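Local coordinates for protein disulfide isomerase (Pseudomonas aeruginosa, PDB 4N30) that is a DsbA-type oxidoreductase of the thioredoxin fold that probably introduces or rearranges disulfide bonds in other proteins, at residues 97-109 against 128-142. Residues are numbered along the deposited sequence; the frame is centred on the assembly and turned at random.
Sequences MHGEAARHQARLV and IFAQSAGNGGGLPGG
In the helical region of this DsbA-family protein, the start of helix 99-131 meets that helix's own far end and the glycine-rich loop after it where His104 faces Gly142 and Ala101 faces Gly138. With CG anti to the backbone N (chi1 173°), the ring of His104 extends to Gly142 and gives its NE2 proton to Gly142 O at 2.9 Å; the carbonyl lies at the ring edge, in plane, and is met on a lone pair. Leu108 CG lies over the rim of one face of this ring, and Leu108 CD1 meets Leu139 CD1 tip to tip at 3.6 Å. Farther along the helix, Ile128 CD1 presses on Val109 CG1 at 3.5 Å, tighter than usual for carbons. Ile128 CG2 crosses the extended Gln105 side chain obliquely, against its flat amide end. The methyl of Ala101 sits 3.5 Å from Gly138 CA. Beside Gly136, one water joins His98 O, Ala101 N and Gly136 O, and Gly136 CA approaches His98 O at 3.6 Å. Glu65, just before helix 67-81, accepts hydrogen bonds at OE2 from Gly136 N and Gly138 N. Helix and returning loop are thus tied together as in the helical domain that DsbA proteins insert into the thioredoxin fold, here beside the probable CxxC site.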
loop_
_atom_site.group_PDB
_atom_site.type_symbol
_atom_site.label_atom_id
_atom_site.label_comp_id
_atom_site.label_asym_id
_atom_site.label_seq_id
_atom_site.Cartn_x
_atom_site.Cartn_y
_atom_site.Cartn_z
ATOM N N MET A 97 -12.277 7.832 9.611
ATOM C CA MET A 97 -11.947 8.541 10.863
ATOM C C MET A 97 -10.634 9.321 10.767
ATOM O O MET A 97 -10.411 10.148 11.648
ATOM C CB MET A 97 -11.906 7.543 12.026
ATOM C CG MET A 97 -10.659 6.628 11.973
ATOM S SD MET A 97 -10.917 5.223 13.020
ATOM C CE MET A 97 -9.285 4.496 12.957
ATOM N N HIS A 98 -9.833 9.057 9.717
ATOM C CA HIS A 98 -8.647 9.831 9.484
ATOM C C HIS A 98 -8.796 10.999 8.527
ATOM O O HIS A 98 -7.817 11.729 8.262
ATOM C CB HIS A 98 -7.466 8.906 9.113
ATOM C CG HIS A 98 -7.118 7.930 10.151
ATOM N ND1 HIS A 98 -7.040 8.127 11.519
ATOM C CD2 HIS A 98 -6.748 6.639 9.923
ATOM C CE1 HIS A 98 -6.642 6.954 12.105
ATOM N NE2 HIS A 98 -6.471 6.062 11.125
ATOM N N GLY A 99 -9.995 11.141 7.980
ATOM C CA GLY A 99 -10.430 12.367 7.283
ATOM C C GLY A 99 -9.572 12.758 6.076
ATOM O O GLY A 99 -8.990 11.905 5.369
ATOM N N GLU A 100 -9.501 14.045 5.888
ATOM C CA GLU A 100 -8.860 14.597 4.733
ATOM C C GLU A 100 -7.393 14.222 4.653
ATOM O O GLU A 100 -6.872 14.015 3.545
ATOM C CB GLU A 100 -9.085 16.147 4.716
ATOM C CG GLU A 100 -8.491 16.861 3.474
ATOM C CD GLU A 100 -9.045 16.326 2.131
ATOM O OE1 GLU A 100 -10.055 15.635 2.042
ATOM O OE2 GLU A 100 -8.378 16.496 1.063
ATOM N N ALA A 101 -6.677 14.211 5.729
ATOM C CA ALA A 101 -5.257 13.950 5.723
ATOM C C ALA A 101 -4.944 12.643 5.050
ATOM O O ALA A 101 -4.035 12.568 4.231
ATOM C CB ALA A 101 -4.703 13.907 7.122
ATOM N N ALA A 102 -5.690 11.572 5.366
ATOM C CA ALA A 102 -5.363 10.267 4.791
ATOM C C ALA A 102 -5.624 10.250 3.287
ATOM O O ALA A 102 -4.924 9.609 2.503
ATOM C CB ALA A 102 -6.109 9.167 5.547
ATOM N N ARG A 103 -6.719 10.930 2.873
ATOM C CA ARG A 103 -7.023 10.995 1.396
ATOM C C ARG A 103 -5.956 11.820 0.646
ATOM O O ARG A 103 -5.500 11.398 -0.425
ATOM C CB ARG A 103 -8.418 11.608 1.189
ATOM C CG ARG A 103 -9.498 10.807 1.883
ATOM C CD ARG A 103 -10.895 11.260 1.551
ATOM N NE ARG A 103 -11.172 12.640 1.952
ATOM C CZ ARG A 103 -11.876 13.005 3.031
ATOM N NH1 ARG A 103 -12.363 12.125 3.935
ATOM N NH2 ARG A 103 -12.112 14.317 3.184
ATOM N N HIS A 104 -5.618 12.991 1.195
ATOM C CA HIS A 104 -4.624 13.839 0.516
ATOM C C HIS A 104 -3.299 13.079 0.467
ATOM O O HIS A 104 -2.610 13.168 -0.569
ATOM C CB HIS A 104 -4.441 15.045 1.488
ATOM C CG HIS A 104 -3.338 15.978 1.083
ATOM N ND1 HIS A 104 -3.282 16.553 -0.181
ATOM C CD2 HIS A 104 -2.255 16.353 1.794
ATOM C CE1 HIS A 104 -2.173 17.331 -0.201
ATOM N NE2 HIS A 104 -1.529 17.206 0.989
ATOM N N GLN A 105 -2.925 12.332 1.521
ATOM C CA GLN A 105 -1.659 11.619 1.516
ATOM C C GLN A 105 -1.680 10.466 0.521
ATOM O O GLN A 105 -0.619 10.210 -0.136
ATOM C CB GLN A 105 -1.348 11.179 2.935
ATOM C CG GLN A 105 -0.966 12.426 3.757
ATOM C CD GLN A 105 -1.134 12.199 5.268
ATOM O OE1 GLN A 105 -1.094 11.024 5.782
ATOM N NE2 GLN A 105 -1.294 13.253 5.982
ATOM N N ALA A 106 -2.823 9.783 0.313
ATOM C CA ALA A 106 -2.922 8.787 -0.713
ATOM C C ALA A 106 -2.630 9.421 -2.103
ATOM O O ALA A 106 -1.964 8.834 -2.948
ATOM C CB ALA A 106 -4.305 8.117 -0.650
ATOM N N ARG A 107 -3.198 10.590 -2.312
ATOM C CA ARG A 107 -2.955 11.254 -3.597
ATOM C C ARG A 107 -1.519 11.662 -3.738
ATOM O O ARG A 107 -0.964 11.547 -4.876
ATOM C CB ARG A 107 -3.895 12.445 -3.717
ATOM C CG ARG A 107 -5.402 12.153 -3.808
ATOM C CD ARG A 107 -6.299 13.372 -3.888
ATOM N NE ARG A 107 -7.624 13.085 -3.459
ATOM C CZ ARG A 107 -8.179 13.507 -2.296
ATOM N NH1 ARG A 107 -7.615 14.446 -1.548
ATOM N NH2 ARG A 107 -9.434 13.139 -2.101
ATOM N N LEU A 108 -0.857 12.124 -2.724
ATOM C CA LEU A 108 0.540 12.512 -2.786
ATOM C C LEU A 108 1.386 11.309 -3.200
ATOM O O LEU A 108 2.264 11.445 -4.096
ATOM C CB LEU A 108 1.076 13.022 -1.456
ATOM C CG LEU A 108 0.594 14.381 -1.101
ATOM C CD1 LEU A 108 1.065 14.699 0.315
ATOM C CD2 LEU A 108 1.090 15.421 -2.083
ATOM N N VAL A 109 1.091 10.109 -2.683
ATOM C CA VAL A 109 1.996 9.001 -2.985
ATOM C C VAL A 109 1.756 8.528 -4.480
ATOM O O VAL A 109 2.706 8.137 -5.194
ATOM C CB VAL A 109 1.992 7.805 -2.015
ATOM C CG1 VAL A 109 2.418 8.255 -0.638
ATOM C CG2 VAL A 109 0.655 7.084 -1.990
ATOM N N ILE A 128 5.930 10.238 4.418
ATOM C CA ILE A 128 4.625 10.620 4.982
ATOM C C ILE A 128 4.477 9.978 6.329
ATOM O O ILE A 128 4.065 10.650 7.329
ATOM C CB ILE A 128 3.452 10.312 4.032
ATOM C CG1 ILE A 128 3.564 11.222 2.842
ATOM C CG2 ILE A 128 2.118 10.487 4.794
ATOM C CD1 ILE A 128 2.607 10.792 1.720
ATOM N N PHE A 129 4.854 8.710 6.474
ATOM C CA PHE A 129 4.738 8.106 7.816
ATOM C C PHE A 129 5.676 8.828 8.812
ATOM O O PHE A 129 5.313 8.944 9.991
ATOM C CB PHE A 129 5.128 6.584 7.766
ATOM C CG PHE A 129 4.009 5.666 7.388
ATOM C CD1 PHE A 129 2.756 5.776 7.963
ATOM C CD2 PHE A 129 4.238 4.623 6.498
ATOM C CE1 PHE A 129 1.712 4.908 7.623
ATOM C CE2 PHE A 129 3.202 3.739 6.156
ATOM C CZ PHE A 129 1.938 3.918 6.730
ATOM N N ALA A 130 6.813 9.296 8.363
ATOM C CA ALA A 130 7.733 10.027 9.295
ATOM C C ALA A 130 7.241 11.405 9.563
ATOM O O ALA A 130 7.401 11.855 10.705
ATOM C CB ALA A 130 9.122 10.132 8.632
ATOM N N GLN A 131 6.654 12.100 8.631
ATOM C CA GLN A 131 6.372 13.522 8.761
ATOM C C GLN A 131 4.980 13.843 9.265
ATOM O O GLN A 131 4.799 14.923 9.801
ATOM C CB GLN A 131 6.648 14.208 7.398
ATOM C CG GLN A 131 8.155 14.192 7.043
ATOM C CD GLN A 131 8.399 14.796 5.729
ATOM O OE1 GLN A 131 7.717 15.722 5.300
ATOM N NE2 GLN A 131 9.410 14.243 5.072
ATOM N N SER A 132 4.003 13.008 8.945
ATOM C CA SER A 132 2.635 13.269 9.439
ATOM C C SER A 132 2.523 13.195 10.962
ATOM O O SER A 132 3.168 12.318 11.576
ATOM C CB SER A 132 1.658 12.296 8.764
ATOM O OG SER A 132 0.389 12.628 9.290
ATOM N N ALA A 133 1.661 14.028 11.514
ATOM C CA ALA A 133 1.299 13.813 12.879
ATOM C C ALA A 133 0.633 12.465 13.086
ATOM O O ALA A 133 0.623 11.948 14.189
ATOM C CB ALA A 133 0.347 14.924 13.347
ATOM N N GLY A 134 -0.037 11.911 12.086
ATOM C CA GLY A 134 -0.753 10.637 12.199
ATOM C C GLY A 134 -2.135 10.892 12.767
ATOM O O GLY A 134 -2.459 11.974 13.263
ATOM N N ASN A 135 -2.967 9.847 12.630
ATOM C CA ASN A 135 -4.243 9.808 13.348
ATOM C C ASN A 135 -5.211 10.870 12.929
ATOM O O ASN A 135 -6.100 11.262 13.692
ATOM C CB ASN A 135 -4.072 9.793 14.888
ATOM C CG ASN A 135 -3.038 8.774 15.280
ATOM O OD1 ASN A 135 -1.916 9.147 15.766
ATOM N ND2 ASN A 135 -3.326 7.553 15.088
ATOM N N GLY A 136 -5.078 11.413 11.722
ATOM C CA GLY A 136 -5.952 12.480 11.228
ATOM C C GLY A 136 -5.267 13.827 11.326
ATOM O O GLY A 136 -5.741 14.791 10.654
ATOM N N GLY A 137 -4.188 13.955 12.067
ATOM C CA GLY A 137 -3.486 15.261 12.158
ATOM C C GLY A 137 -2.771 15.623 10.885
ATOM O O GLY A 137 -2.652 16.842 10.556
ATOM N N GLY A 138 -2.304 14.656 10.081
ATOM C CA GLY A 138 -1.757 14.967 8.754
ATOM C C GLY A 138 -0.390 15.638 8.801
ATOM O O GLY A 138 0.270 15.878 9.851
ATOM N N LEU A 139 0.067 15.965 7.593
ATOM C CA LEU A 139 1.345 16.675 7.386
ATOM C C LEU A 139 1.135 18.131 7.822
ATOM O O LEU A 139 0.075 18.734 7.563
ATOM C CB LEU A 139 1.712 16.643 5.911
ATOM C CG LEU A 139 1.975 15.242 5.357
ATOM C CD1 LEU A 139 1.910 15.213 3.828
ATOM C CD2 LEU A 139 3.343 14.800 5.820
ATOM N N PRO A 140 2.118 18.789 8.377
ATOM C CA PRO A 140 2.002 20.232 8.697
ATOM C C PRO A 140 1.729 21.019 7.439
ATOM O O PRO A 140 2.431 20.892 6.419
ATOM C CB PRO A 140 3.404 20.519 9.227
ATOM C CG PRO A 140 3.809 19.269 9.923
ATOM C CD PRO A 140 3.401 18.238 8.803
ATOM N N GLY A 141 0.665 21.824 7.426
ATOM C CA GLY A 141 0.278 22.591 6.277
ATOM C C GLY A 141 -0.128 21.720 5.084
ATOM O O GLY A 141 -0.133 22.161 3.923
ATOM N N GLY A 142 -0.325 20.422 5.298
ATOM C CA GLY A 142 -0.547 19.509 4.166
ATOM C C GLY A 142 0.713 19.290 3.306
ATOM O O GLY A 142 0.632 18.667 2.184
HETATM O O HOH W 1 -7.593 14.944 8.591
#